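Long-range contacts in RNA-dependent RNA Polymerase (Bombyx mori cytoplasmic polyhedrosis virus, PDB 6TZ0), which catalyses RNA-templated synthesis of RNA, transcribing the viral double-stranded genome conservatively and making the complementary minus strands: residues Arg40-Phe45 with Phe175-Phe181; Leu365-Pro369 with Asn558-Ile562; Thr1030-Leu1034 with Glu1159-Arg1163. One frame throughout, in Å; residues are numbered along the deposited sequence.

Contact 1 of 3, residues Arg40-Phe45 with Phe175-Phe181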
loop_
_atom_site.group_PDB
_atom_site.type_symbol
_atom_site.label_atom_id
_atom_site.label_comp_id
_atom_site.label_asym_id
_atom_site.label_seq_id
_atom_site.Cartn_x
_atom_site.Cartn_y
_atom_site.Cartn_z
ATOM N N ARG A 40 -27.924 -16.531 27.826
ATOM C CA ARG A 40 -26.831 -17.005 26.982
ATOM C C ARG A 40 -25.955 -18.010 27.717
ATOM O O ARG A 40 -25.526 -19.009 27.127
ATOM C CB ARG A 40 -26.003 -15.828 26.474
ATOM C CG ARG A 40 -26.749 -14.978 25.475
ATOM C CD ARG A 40 -25.830 -14.059 24.701
ATOM N NE ARG A 40 -25.224 -13.016 25.514
ATOM C CZ ARG A 40 -25.782 -11.833 25.739
ATOM N NH1 ARG A 40 -26.966 -11.552 25.224
ATOM N NH2 ARG A 40 -25.161 -10.933 26.484
ATOM N N HIS A 41 -25.694 -17.775 29.006
ATOM C CA HIS A 41 -24.995 -18.771 29.808
ATOM C C HIS A 41 -25.838 -20.024 29.997
ATOM O O HIS A 41 -25.291 -21.127 30.074
ATOM C CB HIS A 41 -24.604 -18.186 31.166
ATOM C CG HIS A 41 -23.699 -19.071 31.966
ATOM N ND1 HIS A 41 -24.170 -20.093 32.760
ATOM C CD2 HIS A 41 -22.353 -19.085 32.093
ATOM C CE1 HIS A 41 -23.151 -20.706 33.332
ATOM N NE2 HIS A 41 -22.037 -20.112 32.949
ATOM N N ASP A 42 -27.164 -19.876 30.057
ATOM C CA ASP A 42 -28.043 -21.036 30.174
ATOM C C ASP A 42 -28.078 -21.840 28.879
ATOM O O ASP A 42 -28.107 -23.075 28.909
ATOM C CB ASP A 42 -29.447 -20.568 30.549
ATOM C CG ASP A 42 -30.330 -21.690 31.057
ATOM O OD1 ASP A 42 -29.847 -22.830 31.210
ATOM O OD2 ASP A 42 -31.526 -21.431 31.296
ATOM N N PHE A 43 -28.079 -21.156 27.736
ATOM C CA PHE A 43 -28.138 -21.829 26.445
ATOM C C PHE A 43 -26.826 -22.524 26.121
ATOM O O PHE A 43 -26.823 -23.658 25.631
ATOM C CB PHE A 43 -28.488 -20.816 25.359
ATOM C CG PHE A 43 -28.576 -21.401 23.983
ATOM C CD1 PHE A 43 -29.665 -22.169 23.616
ATOM C CD2 PHE A 43 -27.581 -21.164 23.048
ATOM C CE1 PHE A 43 -29.756 -22.704 22.351
ATOM C CE2 PHE A 43 -27.666 -21.699 21.779
ATOM C CZ PHE A 43 -28.753 -22.470 21.433
ATOM N N LEU A 44 -25.701 -21.862 26.381
ATOM C CA LEU A 44 -24.419 -22.456 26.039
ATOM C C LEU A 44 -23.984 -23.525 27.027
ATOM O O LEU A 44 -23.169 -24.379 26.670
ATOM C CB LEU A 44 -23.342 -21.373 25.944
ATOM C CG LEU A 44 -23.481 -20.369 24.799
ATOM C CD1 LEU A 44 -22.457 -19.269 24.932
ATOM C CD2 LEU A 44 -23.330 -21.060 23.464
ATOM N N PHE A 45 -24.507 -23.510 28.249
ATOM C CA PHE A 45 -24.035 -24.392 29.310
ATOM C C PHE A 45 -25.204 -25.027 30.040
ATOM O O PHE A 45 -25.287 -25.005 31.268
ATOM C CB PHE A 45 -23.152 -23.641 30.293
ATOM C CG PHE A 45 -22.019 -22.921 29.645
ATOM C CD1 PHE A 45 -20.994 -23.621 29.041
ATOM C CD2 PHE A 45 -21.966 -21.540 29.661
ATOM C CE1 PHE A 45 -19.952 -22.960 28.441
ATOM C CE2 PHE A 45 -20.922 -20.871 29.067
ATOM C CZ PHE A 45 -19.913 -21.581 28.459
ATOM N N PHE A 175 -15.205 -23.712 28.351
ATOM C CA PHE A 175 -15.674 -22.406 28.784
ATOM C C PHE A 175 -16.642 -22.428 29.959
ATOM O O PHE A 175 -17.103 -21.359 30.366
ATOM C CB PHE A 175 -16.343 -21.672 27.611
ATOM C CG PHE A 175 -15.486 -21.590 26.391
ATOM C CD1 PHE A 175 -14.398 -20.741 26.348
ATOM C CD2 PHE A 175 -15.782 -22.354 25.275
ATOM C CE1 PHE A 175 -13.603 -20.671 25.221
ATOM C CE2 PHE A 175 -14.995 -22.287 24.146
ATOM C CZ PHE A 175 -13.905 -21.444 24.120
ATOM N N HIS A 176 -16.975 -23.592 30.512
ATOM C CA HIS A 176 -17.881 -23.644 31.660
ATOM C C HIS A 176 -17.036 -23.680 32.923
ATOM O O HIS A 176 -16.584 -24.733 33.371
ATOM C CB HIS A 176 -18.817 -24.839 31.573
ATOM C CG HIS A 176 -19.841 -24.883 32.662
ATOM N ND1 HIS A 176 -20.870 -23.973 32.752
ATOM C CD2 HIS A 176 -20.008 -25.739 33.696
ATOM C CE1 HIS A 176 -21.622 -24.258 33.800
ATOM N NE2 HIS A 176 -21.120 -25.327 34.389
ATOM N N LYS A 177 -16.805 -22.502 33.498
ATOM C CA LYS A 177 -16.032 -22.341 34.728
ATOM C C LYS A 177 -16.911 -21.531 35.676
ATOM O O LYS A 177 -16.810 -20.304 35.728
ATOM C CB LYS A 177 -14.691 -21.650 34.472
ATOM C CG LYS A 177 -13.507 -22.559 34.149
ATOM C CD LYS A 177 -13.597 -23.178 32.765
ATOM C CE LYS A 177 -12.513 -24.206 32.543
ATOM N NZ LYS A 177 -11.165 -23.601 32.655
ATOM N N GLY A 178 -17.772 -22.213 36.421
ATOM C CA GLY A 178 -18.635 -21.541 37.372
ATOM C C GLY A 178 -20.025 -21.283 36.826
ATOM O O GLY A 178 -20.520 -21.981 35.938
ATOM N N ASP A 179 -20.665 -20.254 37.381
ATOM C CA ASP A 179 -22.000 -19.846 36.963
ATOM C C ASP A 179 -22.006 -18.533 36.195
ATOM O O ASP A 179 -23.075 -17.950 35.994
ATOM C CB ASP A 179 -22.932 -19.748 38.172
ATOM C CG ASP A 179 -23.368 -21.109 38.682
ATOM O OD1 ASP A 179 -23.470 -22.042 37.861
ATOM O OD2 ASP A 179 -23.610 -21.250 39.896
ATOM N N GLU A 180 -20.845 -18.051 35.768
ATOM C CA GLU A 180 -20.743 -16.944 34.829
ATOM C C GLU A 180 -19.717 -17.300 33.763
ATOM O O GLU A 180 -19.048 -18.335 33.834
ATOM C CB GLU A 180 -20.365 -15.634 35.527
ATOM C CG GLU A 180 -21.456 -15.052 36.401
ATOM C CD GLU A 180 -21.064 -13.721 36.994
ATOM O OE1 GLU A 180 -19.898 -13.315 36.816
ATOM O OE2 GLU A 180 -21.923 -13.078 37.634
ATOM N N PHE A 181 -19.603 -16.438 32.758
ATOM C CA PHE A 181 -18.592 -16.634 31.738
ATOM C C PHE A 181 -17.210 -16.359 32.329
ATOM O O PHE A 181 -17.071 -15.526 33.226
ATOM C CB PHE A 181 -18.850 -15.716 30.544
ATOM C CG PHE A 181 -20.121 -16.020 29.799
ATOM C CD1 PHE A 181 -20.220 -17.140 28.993
ATOM C CD2 PHE A 181 -21.196 -15.152 29.863
ATOM C CE1 PHE A 181 -21.381 -17.410 28.292
ATOM C CE2 PHE A 181 -22.357 -15.415 29.163
ATOM C CZ PHE A 181 -22.448 -16.546 28.377
#

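Contact 2 of 3, residues Leu365-Pro369 with Asn558-Ile562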
loop_
_atom_site.group_PDB
_atom_site.type_symbol
_atom_site.label_atom_id
_atom_site.label_comp_id
_atom_site.label_asym_id
_atom_site.label_seq_id
_atom_site.Cartn_x
_atom_site.Cartn_y
_atom_site.Cartn_z
ATOM N N LEU A 365 25.515 -12.201 -4.035
ATOM C CA LEU A 365 25.494 -10.750 -4.065
ATOM C C LEU A 365 25.275 -10.241 -5.483
ATOM O O LEU A 365 25.813 -10.788 -6.447
ATOM C CB LEU A 365 26.807 -10.207 -3.518
ATOM C CG LEU A 365 27.115 -10.631 -2.089
ATOM C CD1 LEU A 365 28.491 -10.165 -1.719
ATOM C CD2 LEU A 365 26.085 -10.062 -1.151
ATOM N N VAL A 366 24.488 -9.181 -5.603
ATOM C CA VAL A 366 24.192 -8.549 -6.881
ATOM C C VAL A 366 25.143 -7.374 -7.057
ATOM O O VAL A 366 25.296 -6.551 -6.149
ATOM C CB VAL A 366 22.722 -8.102 -6.939
ATOM C CG1 VAL A 366 22.429 -7.356 -8.213
ATOM C CG2 VAL A 366 21.817 -9.303 -6.822
ATOM N N THR A 367 25.811 -7.312 -8.202
ATOM C CA THR A 367 26.792 -6.268 -8.456
ATOM C C THR A 367 26.143 -5.088 -9.179
ATOM O O THR A 367 24.920 -5.002 -9.301
ATOM C CB THR A 367 27.973 -6.836 -9.227
ATOM O OG1 THR A 367 27.503 -7.453 -10.429
ATOM C CG2 THR A 367 28.700 -7.851 -8.382
ATOM N N ARG A 368 26.961 -4.169 -9.672
ATOM C CA ARG A 368 26.513 -2.879 -10.159
ATOM C C ARG A 368 26.635 -2.759 -11.670
ATOM O O ARG A 368 27.428 -3.466 -12.298
ATOM C CB ARG A 368 27.317 -1.767 -9.469
ATOM C CG ARG A 368 28.822 -1.836 -9.578
ATOM C CD ARG A 368 29.407 -0.893 -10.584
ATOM N NE ARG A 368 29.019 0.495 -10.345
ATOM C CZ ARG A 368 29.574 1.299 -9.444
ATOM N NH1 ARG A 368 30.549 0.867 -8.664
ATOM N NH2 ARG A 368 29.142 2.543 -9.323
ATOM N N PRO A 369 25.840 -1.895 -12.295
ATOM C CA PRO A 369 26.086 -1.550 -13.693
ATOM C C PRO A 369 27.218 -0.546 -13.820
ATOM O O PRO A 369 27.470 0.259 -12.925
ATOM C CB PRO A 369 24.758 -0.928 -14.135
ATOM C CG PRO A 369 24.207 -0.358 -12.912
ATOM C CD PRO A 369 24.596 -1.281 -11.804
ATOM N N ASN A 558 21.418 -2.933 -4.544
ATOM C CA ASN A 558 21.852 -3.276 -5.887
ATOM C C ASN A 558 20.729 -3.900 -6.706
ATOM O O ASN A 558 20.722 -3.776 -7.934
ATOM C CB ASN A 558 23.039 -4.224 -5.811
ATOM C CG ASN A 558 24.261 -3.568 -5.237
ATOM O OD1 ASN A 558 24.541 -2.416 -5.520
ATOM N ND2 ASN A 558 25.008 -4.303 -4.431
ATOM N N THR A 559 19.784 -4.580 -6.059
ATOM C CA THR A 559 18.637 -5.107 -6.784
ATOM C C THR A 559 17.713 -3.980 -7.228
ATOM O O THR A 559 17.120 -4.048 -8.312
ATOM C CB THR A 559 17.902 -6.121 -5.908
ATOM O OG1 THR A 559 18.826 -7.121 -5.479
ATOM C CG2 THR A 559 16.799 -6.813 -6.676
ATOM N N LYS A 560 17.610 -2.923 -6.418
ATOM C CA LYS A 560 16.899 -1.715 -6.823
ATOM C C LYS A 560 17.570 -1.046 -8.016
ATOM O O LYS A 560 16.891 -0.459 -8.872
ATOM C CB LYS A 560 16.820 -0.760 -5.631
ATOM C CG LYS A 560 16.205 0.587 -5.919
ATOM C CD LYS A 560 14.725 0.502 -6.158
ATOM C CE LYS A 560 14.207 1.840 -6.632
ATOM N NZ LYS A 560 14.478 2.899 -5.638
ATOM N N ASP A 561 18.894 -1.171 -8.117
ATOM C CA ASP A 561 19.606 -0.551 -9.231
ATOM C C ASP A 561 19.258 -1.166 -10.594
ATOM O O ASP A 561 19.394 -0.477 -11.608
ATOM C CB ASP A 561 21.107 -0.635 -8.973
ATOM C CG ASP A 561 21.876 0.478 -9.644
ATOM O OD1 ASP A 561 21.256 1.327 -10.313
ATOM O OD2 ASP A 561 23.109 0.524 -9.479
ATOM N N ILE A 562 18.756 -2.409 -10.636
ATOM C CA ILE A 562 18.357 -3.033 -11.903
ATOM C C ILE A 562 17.169 -2.296 -12.515
ATOM O O ILE A 562 17.158 -1.975 -13.709
ATOM C CB ILE A 562 18.037 -4.526 -11.700
ATOM C CG1 ILE A 562 19.268 -5.299 -11.238
ATOM C CG2 ILE A 562 17.504 -5.157 -12.977
ATOM C CD1 ILE A 562 18.989 -6.722 -10.862
#

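Contact 3 of 3, residues Thr1030-Leu1034 with Glu1159-Arg1163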
loop_
_atom_site.group_PDB
_atom_site.type_symbol
_atom_site.label_atom_id
_atom_site.label_comp_id
_atom_site.label_asym_id
_atom_site.label_seq_id
_atom_site.Cartn_x
_atom_site.Cartn_y
_atom_site.Cartn_z
ATOM N N THR A 1030 -40.828 -30.300 -20.248
ATOM C CA THR A 1030 -39.494 -30.228 -19.670
ATOM C C THR A 1030 -38.570 -29.497 -20.630
ATOM O O THR A 1030 -38.530 -29.815 -21.821
ATOM C CB THR A 1030 -38.943 -31.621 -19.372
ATOM O OG1 THR A 1030 -38.823 -32.357 -20.592
ATOM C CG2 THR A 1030 -39.865 -32.367 -18.438
ATOM N N VAL A 1031 -37.850 -28.501 -20.118
ATOM C CA VAL A 1031 -36.901 -27.786 -20.955
ATOM C C VAL A 1031 -35.680 -28.659 -21.217
ATOM O O VAL A 1031 -35.371 -29.598 -20.474
ATOM C CB VAL A 1031 -36.494 -26.450 -20.313
ATOM C CG1 VAL A 1031 -37.692 -25.550 -20.170
ATOM C CG2 VAL A 1031 -35.848 -26.681 -18.970
ATOM N N ASP A 1032 -34.987 -28.354 -22.303
ATOM C CA ASP A 1032 -33.727 -29.020 -22.579
ATOM C C ASP A 1032 -32.588 -28.353 -21.820
ATOM O O ASP A 1032 -32.584 -27.144 -21.582
ATOM C CB ASP A 1032 -33.434 -29.035 -24.079
ATOM C CG ASP A 1032 -33.545 -27.668 -24.715
ATOM O OD1 ASP A 1032 -34.024 -26.726 -24.051
ATOM O OD2 ASP A 1032 -33.140 -27.528 -25.885
ATOM N N LEU A 1033 -31.623 -29.165 -21.431
ATOM C CA LEU A 1033 -30.456 -28.680 -20.720
ATOM C C LEU A 1033 -29.403 -28.241 -21.729
ATOM O O LEU A 1033 -29.441 -28.621 -22.900
ATOM C CB LEU A 1033 -29.910 -29.771 -19.794
ATOM C CG LEU A 1033 -30.531 -30.034 -18.412
ATOM C CD1 LEU A 1033 -31.924 -30.609 -18.462
ATOM C CD2 LEU A 1033 -29.646 -30.986 -17.636
ATOM N N LEU A 1034 -28.478 -27.399 -21.274
ATOM C CA LEU A 1034 -27.342 -27.028 -22.100
ATOM C C LEU A 1034 -26.463 -28.252 -22.351
ATOM O O LEU A 1034 -26.433 -29.174 -21.536
ATOM C CB LEU A 1034 -26.515 -25.928 -21.435
ATOM C CG LEU A 1034 -26.797 -24.443 -21.689
ATOM C CD1 LEU A 1034 -26.636 -24.122 -23.154
ATOM C CD2 LEU A 1034 -28.141 -24.010 -21.227
ATOM N N GLU A 1159 -34.757 -16.278 -21.668
ATOM C CA GLU A 1159 -35.914 -16.152 -22.548
ATOM C C GLU A 1159 -36.281 -17.474 -23.201
ATOM O O GLU A 1159 -37.395 -17.607 -23.714
ATOM C CB GLU A 1159 -35.681 -15.081 -23.619
ATOM C CG GLU A 1159 -34.678 -15.408 -24.717
ATOM C CD GLU A 1159 -35.318 -15.932 -25.997
ATOM O OE1 GLU A 1159 -36.528 -15.701 -26.206
ATOM O OE2 GLU A 1159 -34.602 -16.566 -26.803
ATOM N N ARG A 1160 -35.382 -18.456 -23.187
ATOM C CA ARG A 1160 -35.706 -19.753 -23.755
ATOM C C ARG A 1160 -36.484 -20.621 -22.778
ATOM O O ARG A 1160 -36.986 -21.677 -23.171
ATOM C CB ARG A 1160 -34.418 -20.457 -24.204
ATOM C CG ARG A 1160 -33.571 -21.105 -23.118
ATOM C CD ARG A 1160 -33.746 -22.612 -23.200
ATOM N NE ARG A 1160 -33.113 -23.359 -22.128
ATOM C CZ ARG A 1160 -31.906 -23.894 -22.199
ATOM N NH1 ARG A 1160 -31.185 -23.756 -23.298
ATOM N NH2 ARG A 1160 -31.430 -24.573 -21.170
ATOM N N LEU A 1161 -36.601 -20.196 -21.521
ATOM C CA LEU A 1161 -37.147 -21.024 -20.457
ATOM C C LEU A 1161 -38.596 -20.715 -20.117
ATOM O O LEU A 1161 -39.257 -21.554 -19.500
ATOM C CB LEU A 1161 -36.300 -20.859 -19.192
ATOM C CG LEU A 1161 -34.883 -21.412 -19.256
ATOM C CD1 LEU A 1161 -34.100 -20.973 -18.046
ATOM C CD2 LEU A 1161 -34.947 -22.918 -19.316
ATOM N N VAL A 1162 -39.098 -19.539 -20.488
ATOM C CA VAL A 1162 -40.407 -19.059 -20.064
ATOM C C VAL A 1162 -41.218 -18.700 -21.302
ATOM O O VAL A 1162 -40.742 -17.954 -22.165
ATOM C CB VAL A 1162 -40.284 -17.848 -19.118
ATOM C CG1 VAL A 1162 -41.648 -17.280 -18.779
ATOM C CG2 VAL A 1162 -39.558 -18.242 -17.846
ATOM N N ARG A 1163 -42.436 -19.229 -21.387
ATOM C CA ARG A 1163 -43.341 -18.919 -22.484
ATOM C C ARG A 1163 -44.174 -17.698 -22.121
ATOM O O ARG A 1163 -45.006 -17.756 -21.211
ATOM C CB ARG A 1163 -44.240 -20.112 -22.799
ATOM C CG ARG A 1163 -45.146 -19.880 -23.984
ATOM C CD ARG A 1163 -45.910 -21.132 -24.385
ATOM N NE ARG A 1163 -46.905 -21.559 -23.406
ATOM C CZ ARG A 1163 -48.148 -21.090 -23.350
ATOM N NH1 ARG A 1163 -48.551 -20.170 -24.211
ATOM N NH2 ARG A 1163 -48.988 -21.547 -22.430
#

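Contact 1 of 3, residues Arg40-Phe45 with Phe175-Phe181
The His41 imidazole lies between two partners: the carbonyl O of Asp179 stands 3.8 Å above its plane, over the centre, while Phe45 CD2 sits on the opposite face, shifted toward the rim. Gly178 O comes up at its edge. The imidazole in turn points its own edge at the face of Phe181 in a T-shaped pair, centroids of the His41 and Phe181 rings 5.3 Å apart and planes at 72°, with CD2 of His41 over the centre of the phenyl ring. With CG anti to the backbone N (chi1 -171°), the His41 ring reaches out from helix 37-44 into the turn of 178-180. Phe45 has Leu44 CB on one face and His176 CA on the other, and meets Phe181 at its edge, CE2 of Phe45 being 3.6 Å from CE1 of Phe181. Together His41, Phe45, His176 and Phe181 make an aromatic cluster that packs the C-terminal end of helix 37-44 against the loop between helix 166-175 and strand 183-186. The His176 ring takes an oblique position beside Phe45 and meets the His41 ring rim to rim. Deeper in, Phe45 CZ rests 3.7 Å from CB of Phe175, whose own ring turns away to pack against helix 206-218. Leu44 CD1 closes on the rim of Phe181, 4.0 Å from CE1, and Trp146 stacks on that same phenyl ring. No hydrogen bond crosses between the segments. Arg40 brushes Phe181 with CB and sends its guanidinium to Leu33 O, near an ATP-binding site that holds no ATP here.

Contact 2 of 3, residues Leu365-Pro369 with Asn558-Ile562
Apolar contact centres on Val366, whose side chain leans onto the first turns of helix 557-573. Its CG1, anti to the backbone N (chi1 176°), lies 4.0 Å from CB of Asn558 and reaches on to CD1 of Ile562 at 4.4 Å. CG2 of Val366 lies 3.9 Å from OG1 of Thr559, the two side chains crossing at about a right angle. That hydroxyl is engaged by a hydrogen bond with OG1 of Thr556, just before the helix begins, so it offers the valine methyl a polar atom already provided for.

Polar contact is sparse. The amide of Asn558 comes up to the backbone of the loop, ND2 lying 2.8 Å from Val366 O. Further along, the CH2 groups of the Pro369 ring lie against a carboxylate oxygen: CD of Pro369 is 3.3 Å from OD2 of Asp561, with CG of the proline a little farther off. OD1 of Asp561 has a weak hydrogen bond from Gln383, on the strand paired with 370-375, so the carboxylate touches the proline with one oxygen and this sheet with the other. Arg368 takes no direct part: its NE makes a weak hydrogen bond to Pro369 O, and NE of Arg368 stays 6.0 Å from OD2 of Asp561, where any attraction is probably modest. Its guanidinium instead forms a cation-pi contact with Tyr535 of the viral structural protein 4 chain; other residues of that chain, Ile457, Arg536 and Pro539, pack on Leu365, Thr367 and Asn558.

Here the extended lead-in to strand 370-375 packs against the buried start of helix 557-573 in the central polymerase domain. Strand 541-548, ending at the magnesium-binding Asp547 and Val548, leads by way of the short helix 551-554 into helix 557-573, as expected after motif A of a polymerase palm.

Contact 3 of 3, residues Thr1030-Leu1034 with Glu1159-Arg1163
Val1031 and Leu1161 form the close-packed half of this contact. A single methyl, CD2 of Leu1161, lies against both branches of the valine, 3.9 Å from CG1 and equally far from CG2 of Val1031, and the two side chains cross at about a right angle. Leu1061 of helix 1054-1062 touches both of them, and Ile1186 of helix 1174-1188 backs the buried leucine, so this pair belongs to an apolar core between helices and sheet. The backbone is held as well: Val1031 is hydrogen-bonded to Gly1195, and Leu1161 to Leu1198 on strand 1196-1202.

The other half is looser and lies at the surface, built round Arg1160. Its chain bends at chi2 (106°), which lays the guanidinium alongside the 1032-1034 backbone. Two oxygens of Asp1032 occupy the same face of this flat group: the carbonyl O, 2.8 Å from NH2 of Arg1160 but at an angle too poor for a hydrogen bond, and the carboxylate OD1, 3.9 Å above the guanidinium plane. The carboxylate and guanidinium planes are 47° apart. OD1 of Asp1032 and NE of Arg1160 are 4.0 Å apart, a long salt bridge in which no N-H points at the oxygen. Leu1034 adds a methyl, CD2, close to NH2 and NH1 of Arg1160, while Leu1161 CD2 stands at the guanidinium edge, joining the charged half to the apolar one.

Segment 1159-1163 runs into a small sheet through strand 1162-1163, parallel to 1196-1202, and 1030-1034 passes next to it. Without a directed hydrogen bond across it, the polar half probably acts mainly through undirected charge attraction, weakened by its exposure; the valine-leucine packing and the backbone bonds to Gly1195 and Leu1198 probably contribute more to holding the segments in place.

The three contacts follow one another along the chain without touching. Centres of contacts 1 and 2 are 62 Å apart, those of contacts 1 and 3 55 Å, and those of contacts 2 and 3 63 Å. Contacts 2 and 3 lie in the central polymerase and C-terminal regions, contact 1 near the start of the chain. Contact 2 is near the catalytic centre: the Thr559 side chain is about 10 Å from those of Val548, a magnesium ligand, and UTP-binding Asp552. Contact 1 borders a separate site, the Arg40 side chain lying about 3 Å from those of Arg37 and Arg147, which bind ATP, absent here. Contact 3 is remote from both, and contact 2 alone meets another protein chain.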